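Long-range contact in spike protein P1 (Pseudoalteromonas phage pm2, PDB 2VVE), which binds the host receptor through its C-terminal part and sits at the fivefold vertices of the virion: residues L124-K138 with F228-L241. Residues are numbered along the deposited sequence; the frame is centred on the assembly and turned at random.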
loop_
_atom_site.group_PDB
_atom_site.type_symbol
_atom_site.label_atom_id
_atom_site.label_comp_id
_atom_site.label_asym_id
_atom_site.label_seq_id
_atom_site.Cartn_x
_atom_site.Cartn_y
_atom_site.Cartn_z
ATOM N N LEU A 124 10.136 21.843 -11.484
ATOM C CA LEU A 124 11.344 22.126 -12.299
ATOM C C LEU A 124 11.208 21.671 -13.765
ATOM O O LEU A 124 12.180 21.696 -14.537
ATOM C CB LEU A 124 12.576 21.475 -11.650
ATOM C CG LEU A 124 14.000 21.656 -12.211
ATOM C CD1 LEU A 124 14.574 23.030 -11.877
ATOM C CD2 LEU A 124 14.941 20.560 -11.721
ATOM N N ASP A 125 10.003 21.245 -14.135
ATOM C CA ASP A 125 9.720 20.785 -15.493
ATOM C C ASP A 125 10.073 21.852 -16.530
ATOM O O ASP A 125 9.443 22.914 -16.583
ATOM C CB ASP A 125 8.248 20.381 -15.616
ATOM C CG ASP A 125 7.897 19.841 -16.991
ATOM O OD1 ASP A 125 8.819 19.628 -17.814
ATOM O OD2 ASP A 125 6.691 19.634 -17.240
ATOM N N GLY A 126 11.085 21.556 -17.342
ATOM C CA GLY A 126 11.562 22.447 -18.403
ATOM C C GLY A 126 12.228 23.723 -17.909
ATOM O O GLY A 126 12.286 24.718 -18.635
ATOM N N VAL A 127 12.719 23.700 -16.674
ATOM C CA VAL A 127 13.422 24.848 -16.087
ATOM C C VAL A 127 14.933 24.574 -16.086
ATOM O O VAL A 127 15.376 23.585 -15.501
ATOM C CB VAL A 127 12.937 25.150 -14.642
ATOM C CG1 VAL A 127 13.759 26.279 -14.022
ATOM C CG2 VAL A 127 11.445 25.500 -14.611
ATOM N N PRO A 128 15.729 25.438 -16.750
ATOM C CA PRO A 128 17.179 25.198 -16.799
ATOM C C PRO A 128 17.834 25.281 -15.421
ATOM O O PRO A 128 17.454 26.122 -14.590
ATOM C CB PRO A 128 17.706 26.317 -17.706
ATOM C CG PRO A 128 16.479 26.843 -18.449
ATOM C CD PRO A 128 15.340 26.651 -17.498
ATOM N N PHE A 129 18.818 24.416 -15.190
ATOM C CA PHE A 129 19.534 24.390 -13.920
ATOM C C PHE A 129 21.003 24.048 -14.121
ATOM O O PHE A 129 21.373 23.424 -15.118
ATOM C CB PHE A 129 18.880 23.403 -12.947
ATOM C CG PHE A 129 18.968 21.964 -13.381
ATOM C CD1 PHE A 129 20.047 21.174 -12.993
ATOM C CD2 PHE A 129 17.965 21.398 -14.173
ATOM C CE1 PHE A 129 20.137 19.836 -13.389
ATOM C CE2 PHE A 129 18.042 20.064 -14.580
ATOM C CZ PHE A 129 19.131 19.280 -14.187
ATOM N N SER A 130 21.829 24.484 -13.176
ATOM C CA SER A 130 23.273 24.223 -13.216
ATOM C C SER A 130 23.615 22.838 -12.681
ATOM O O SER A 130 23.247 22.490 -11.558
ATOM C CB SER A 130 24.029 25.282 -12.409
ATOM O OG SER A 130 25.415 24.970 -12.328
ATOM N N LEU A 131 24.328 22.058 -13.494
ATOM C CA LEU A 131 24.901 20.791 -13.058
ATOM C C LEU A 131 26.413 20.867 -13.190
ATOM O O LEU A 131 26.944 21.165 -14.267
ATOM C CB LEU A 131 24.341 19.623 -13.880
ATOM C CG LEU A 131 24.697 18.181 -13.490
ATOM C CD1 LEU A 131 24.254 17.846 -12.070
ATOM C CD2 LEU A 131 24.066 17.198 -14.470
ATOM N N LYS A 132 27.101 20.584 -12.092
ATOM C CA LYS A 132 28.544 20.745 -12.032
ATOM C C LYS A 132 29.254 19.473 -11.613
ATOM O O LYS A 132 28.657 18.583 -11.010
ATOM C CB LYS A 132 28.907 21.853 -11.049
ATOM C CG LYS A 132 28.501 23.256 -11.473
ATOM C CD LYS A 132 28.847 24.233 -10.360
ATOM C CE LYS A 132 28.355 25.648 -10.655
ATOM N NZ LYS A 132 28.550 26.556 -9.470
ATOM N N ALA A 133 30.539 19.393 -11.945
ATOM C CA ALA A 133 31.401 18.366 -11.378
ATOM C C ALA A 133 32.791 18.915 -11.121
ATOM O O ALA A 133 33.303 19.726 -11.906
ATOM C CB ALA A 133 31.474 17.150 -12.286
ATOM N N ARG A 134 33.387 18.461 -10.021
ATOM C CA ARG A 134 34.795 18.672 -9.733
ATOM C C ARG A 134 35.541 17.513 -10.405
ATOM O O ARG A 134 35.318 16.334 -10.092
ATOM C CB ARG A 134 35.031 18.712 -8.213
ATOM C CG ARG A 134 36.493 18.778 -7.801
ATOM C CD ARG A 134 36.663 18.806 -6.286
ATOM N NE ARG A 134 38.070 18.992 -5.939
ATOM C CZ ARG A 134 38.513 19.305 -4.725
ATOM N NH1 ARG A 134 39.814 19.462 -4.520
ATOM N NH2 ARG A 134 37.661 19.466 -3.718
ATOM N N VAL A 135 36.391 17.855 -11.366
ATOM C CA VAL A 135 36.949 16.859 -12.271
ATOM C C VAL A 135 38.471 16.851 -12.180
ATOM O O VAL A 135 39.115 17.899 -12.246
ATOM C CB VAL A 135 36.470 17.094 -13.749
ATOM C CG1 VAL A 135 37.058 16.071 -14.666
ATOM C CG2 VAL A 135 34.957 17.032 -13.852
ATOM N N ARG A 136 39.032 15.658 -12.011
ATOM C CA ARG A 136 40.473 15.510 -11.872
ATOM C C ARG A 136 41.035 14.684 -13.020
ATOM O O ARG A 136 40.684 13.510 -13.201
ATOM C CB ARG A 136 40.825 14.877 -10.516
ATOM C CG ARG A 136 42.335 14.744 -10.257
ATOM C CD ARG A 136 42.611 14.285 -8.856
ATOM N NE ARG A 136 42.050 15.220 -7.889
ATOM C CZ ARG A 136 41.767 14.912 -6.630
ATOM N NH1 ARG A 136 41.992 13.684 -6.174
ATOM N NH2 ARG A 136 41.243 15.837 -5.834
ATOM N N HIS A 137 41.917 15.308 -13.786
ATOM C CA HIS A 137 42.666 14.612 -14.821
ATOM C C HIS A 137 44.078 14.307 -14.323
ATOM O O HIS A 137 44.767 15.182 -13.798
ATOM C CB HIS A 137 42.704 15.453 -16.100
ATOM C CG HIS A 137 41.363 15.980 -16.507
ATOM N ND1 HIS A 137 40.390 15.178 -17.062
ATOM C CD2 HIS A 137 40.838 17.230 -16.457
ATOM C CE1 HIS A 137 39.317 15.908 -17.326
ATOM N NE2 HIS A 137 39.566 17.157 -16.976
ATOM N N LYS A 138 44.490 13.054 -14.457
ATOM C CA LYS A 138 45.849 12.648 -14.086
ATOM C C LYS A 138 46.343 11.624 -15.094
ATOM O O LYS A 138 45.744 10.550 -15.238
ATOM C CB LYS A 138 45.868 12.083 -12.657
ATOM C CG LYS A 138 47.252 11.765 -12.100
ATOM C CD LYS A 138 47.143 11.296 -10.647
ATOM C CE LYS A 138 48.503 11.135 -9.987
ATOM N NZ LYS A 138 49.261 9.972 -10.521
ATOM N N PHE A 228 41.890 8.818 -17.970
ATOM C CA PHE A 228 42.687 9.604 -17.039
ATOM C C PHE A 228 41.833 10.644 -16.305
ATOM O O PHE A 228 42.362 11.566 -15.692
ATOM C CB PHE A 228 43.821 10.303 -17.792
ATOM C CG PHE A 228 44.690 9.364 -18.564
ATOM C CD1 PHE A 228 45.605 8.541 -17.908
ATOM C CD2 PHE A 228 44.606 9.310 -19.950
ATOM C CE1 PHE A 228 46.422 7.665 -18.637
ATOM C CE2 PHE A 228 45.405 8.435 -20.682
ATOM C CZ PHE A 228 46.320 7.611 -20.018
ATOM N N THR A 229 40.514 10.472 -16.347
ATOM C CA THR A 229 39.576 11.459 -15.813
ATOM C C THR A 229 38.774 10.863 -14.675
ATOM O O THR A 229 38.264 9.757 -14.808
ATOM C CB THR A 229 38.626 11.939 -16.944
ATOM O OG1 THR A 229 39.404 12.620 -17.943
ATOM C CG2 THR A 229 37.535 12.885 -16.415
ATOM N N THR A 230 38.682 11.598 -13.563
ATOM C CA THR A 230 37.880 11.184 -12.409
ATOM C C THR A 230 36.890 12.276 -11.995
ATOM O O THR A 230 37.268 13.446 -11.810
ATOM C CB THR A 230 38.778 10.815 -11.191
ATOM O OG1 THR A 230 39.714 9.794 -11.564
ATOM C CG2 THR A 230 37.928 10.325 -9.994
ATOM N N PHE A 231 35.625 11.889 -11.835
ATOM C CA PHE A 231 34.593 12.814 -11.344
ATOM C C PHE A 231 34.581 12.829 -9.816
ATOM O O PHE A 231 33.776 12.159 -9.171
ATOM C CB PHE A 231 33.207 12.484 -11.916
ATOM C CG PHE A 231 33.083 12.756 -13.388
ATOM C CD1 PHE A 231 32.494 13.926 -13.842
ATOM C CD2 PHE A 231 33.580 11.849 -14.318
ATOM C CE1 PHE A 231 32.391 14.194 -15.219
ATOM C CE2 PHE A 231 33.488 12.103 -15.691
ATOM C CZ PHE A 231 32.888 13.274 -16.143
ATOM N N ILE A 232 35.506 13.597 -9.247
ATOM C CA ILE A 232 35.673 13.699 -7.793
ATOM C C ILE A 232 34.341 13.964 -7.051
ATOM O O ILE A 232 34.020 13.298 -6.050
ATOM C CB ILE A 232 36.733 14.785 -7.451
ATOM C CG1 ILE A 232 38.108 14.396 -8.038
ATOM C CG2 ILE A 232 36.804 15.038 -5.950
ATOM C CD1 ILE A 232 38.685 13.096 -7.469
ATOM N N GLU A 233 33.565 14.913 -7.568
ATOM C CA GLU A 233 32.267 15.253 -7.004
ATOM C C GLU A 233 31.336 15.715 -8.122
ATOM O O GLU A 233 31.734 16.499 -8.965
ATOM C CB GLU A 233 32.441 16.370 -5.970
ATOM C CG GLU A 233 31.209 16.659 -5.127
ATOM C CD GLU A 233 31.321 17.968 -4.356
ATOM O OE1 GLU A 233 32.351 18.676 -4.493
ATOM O OE2 GLU A 233 30.367 18.289 -3.620
ATOM N N VAL A 234 30.117 15.186 -8.148
ATOM C CA VAL A 234 29.073 15.685 -9.045
ATOM C C VAL A 234 27.991 16.304 -8.154
ATOM O O VAL A 234 27.461 15.644 -7.246
ATOM C CB VAL A 234 28.473 14.578 -9.942
ATOM C CG1 VAL A 234 27.424 15.183 -10.903
ATOM C CG2 VAL A 234 29.593 13.841 -10.719
ATOM N N TYR A 235 27.664 17.565 -8.422
ATOM C CA TYR A 235 26.844 18.349 -7.487
ATOM C C TYR A 235 26.127 19.489 -8.184
ATOM O O TYR A 235 26.335 19.748 -9.370
ATOM C CB TYR A 235 27.734 18.911 -6.361
ATOM C CG TYR A 235 28.745 19.937 -6.831
ATOM C CD1 TYR A 235 28.465 21.310 -6.758
ATOM C CD2 TYR A 235 29.971 19.544 -7.377
ATOM C CE1 TYR A 235 29.376 22.256 -7.207
ATOM C CE2 TYR A 235 30.893 20.493 -7.828
ATOM C CZ TYR A 235 30.585 21.847 -7.737
ATOM O OH TYR A 235 31.487 22.785 -8.188
ATOM N N SER A 236 25.279 20.180 -7.428
ATOM C CA SER A 236 24.705 21.428 -7.888
ATOM C C SER A 236 24.567 22.355 -6.690
ATOM O O SER A 236 24.142 21.918 -5.624
ATOM C CB SER A 236 23.337 21.181 -8.522
ATOM O OG SER A 236 22.735 22.403 -8.939
ATOM N N ASP A 237 24.944 23.617 -6.867
ATOM C CA ASP A 237 24.647 24.645 -5.861
ATOM C C ASP A 237 23.574 25.606 -6.370
ATOM O O ASP A 237 23.333 26.653 -5.782
ATOM C CB ASP A 237 25.905 25.380 -5.392
ATOM C CG ASP A 237 26.837 25.744 -6.523
ATOM O OD1 ASP A 237 26.374 25.941 -7.668
ATOM O OD2 ASP A 237 28.049 25.829 -6.253
ATOM N N ASP A 238 22.923 25.215 -7.461
ATOM C CA ASP A 238 21.768 25.928 -7.986
ATOM C C ASP A 238 20.602 25.807 -6.995
ATOM O O ASP A 238 20.197 24.690 -6.655
ATOM C CB ASP A 238 21.363 25.316 -9.324
ATOM C CG ASP A 238 20.331 26.149 -10.071
ATOM O OD1 ASP A 238 19.386 26.667 -9.443
ATOM O OD2 ASP A 238 20.458 26.276 -11.303
ATOM N N PRO A 239 20.033 26.953 -6.556
ATOM C CA PRO A 239 18.916 26.946 -5.593
ATOM C C PRO A 239 17.720 26.075 -6.012
ATOM O O PRO A 239 16.955 25.608 -5.161
ATOM C CB PRO A 239 18.490 28.421 -5.534
ATOM C CG PRO A 239 19.688 29.194 -5.973
ATOM C CD PRO A 239 20.438 28.321 -6.935
ATOM N N LEU A 240 17.554 25.855 -7.313
ATOM C CA LEU A 240 16.491 24.965 -7.800
ATOM C C LEU A 240 16.762 23.485 -7.501
ATOM O O LEU A 240 15.846 22.665 -7.531
ATOM C CB LEU A 240 16.304 25.134 -9.305
ATOM C CG LEU A 240 15.878 26.496 -9.844
ATOM C CD1 LEU A 240 16.265 26.595 -11.325
ATOM C CD2 LEU A 240 14.383 26.731 -9.626
ATOM N N LEU A 241 18.024 23.140 -7.253
ATOM C CA LEU A 241 18.411 21.745 -7.042
ATOM C C LEU A 241 18.819 21.465 -5.611
ATOM O O LEU A 241 18.768 20.316 -5.156
ATOM C CB LEU A 241 19.548 21.343 -7.987
ATOM C CG LEU A 241 19.168 20.767 -9.356
ATOM C CD1 LEU A 241 18.653 19.343 -9.237
ATOM C CD2 LEU A 241 18.130 21.637 -10.042
HETATM O O HOH W 1 19.099 27.944 -12.901
HETATM O O HOH W 2 25.485 24.328 -9.552
HETATM O O HOH W 3 34.805 17.956 -3.535
HETATM O O HOH W 4 41.879 11.046 -12.621
#
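Two central strands of a four-stranded jelly-roll-like sheet, 129-137 and 229-236, pair antiparallel, with a classic beta bulge where I232 and E233 both face R134. Within the bulge R134 N donates to E233 O (2.8 Å), and past it R136 and T230 exchange two backbone bonds. I232 lies against the face that carries K132, R134 and R136: its CD1 lies above the centre of the R136 guanidinium, 3.6 Å from NH1, and its CG2 meets R134 CD. R136 reaches this position through a chain folded at chi3 (-59°). Further along the same face K132 CB rests over the Y235 ring, 4.0 Å from its centroid. Beyond CG the lysine runs out extended, and NZ forms a salt bridge with D237 OD1 (2.9 Å) through the syn lone pair. The opposite face is apolar, with A133 CB at the edge of the F231 ring, until H137 ND1 donates in its ring plane to T229 OG1 (2.9 Å), a pair extended by Y175 at H137 NE2 and E208 at T229 OG1. At the other end D238 holds strand and helix together: OD2 accepts from S130 N (2.9 Å), and OD1, at the N-cap position, from L240 N. L241 CD2 packs 3.5 Å from F129 CG. Strand 189-195 flanks 129-137 and supplies D192 to S130 OG, D188 just before it bridges R134 and R136, strand 88-91 borders 229-236, and F157 of strand 151-160 packs against L131 and A133.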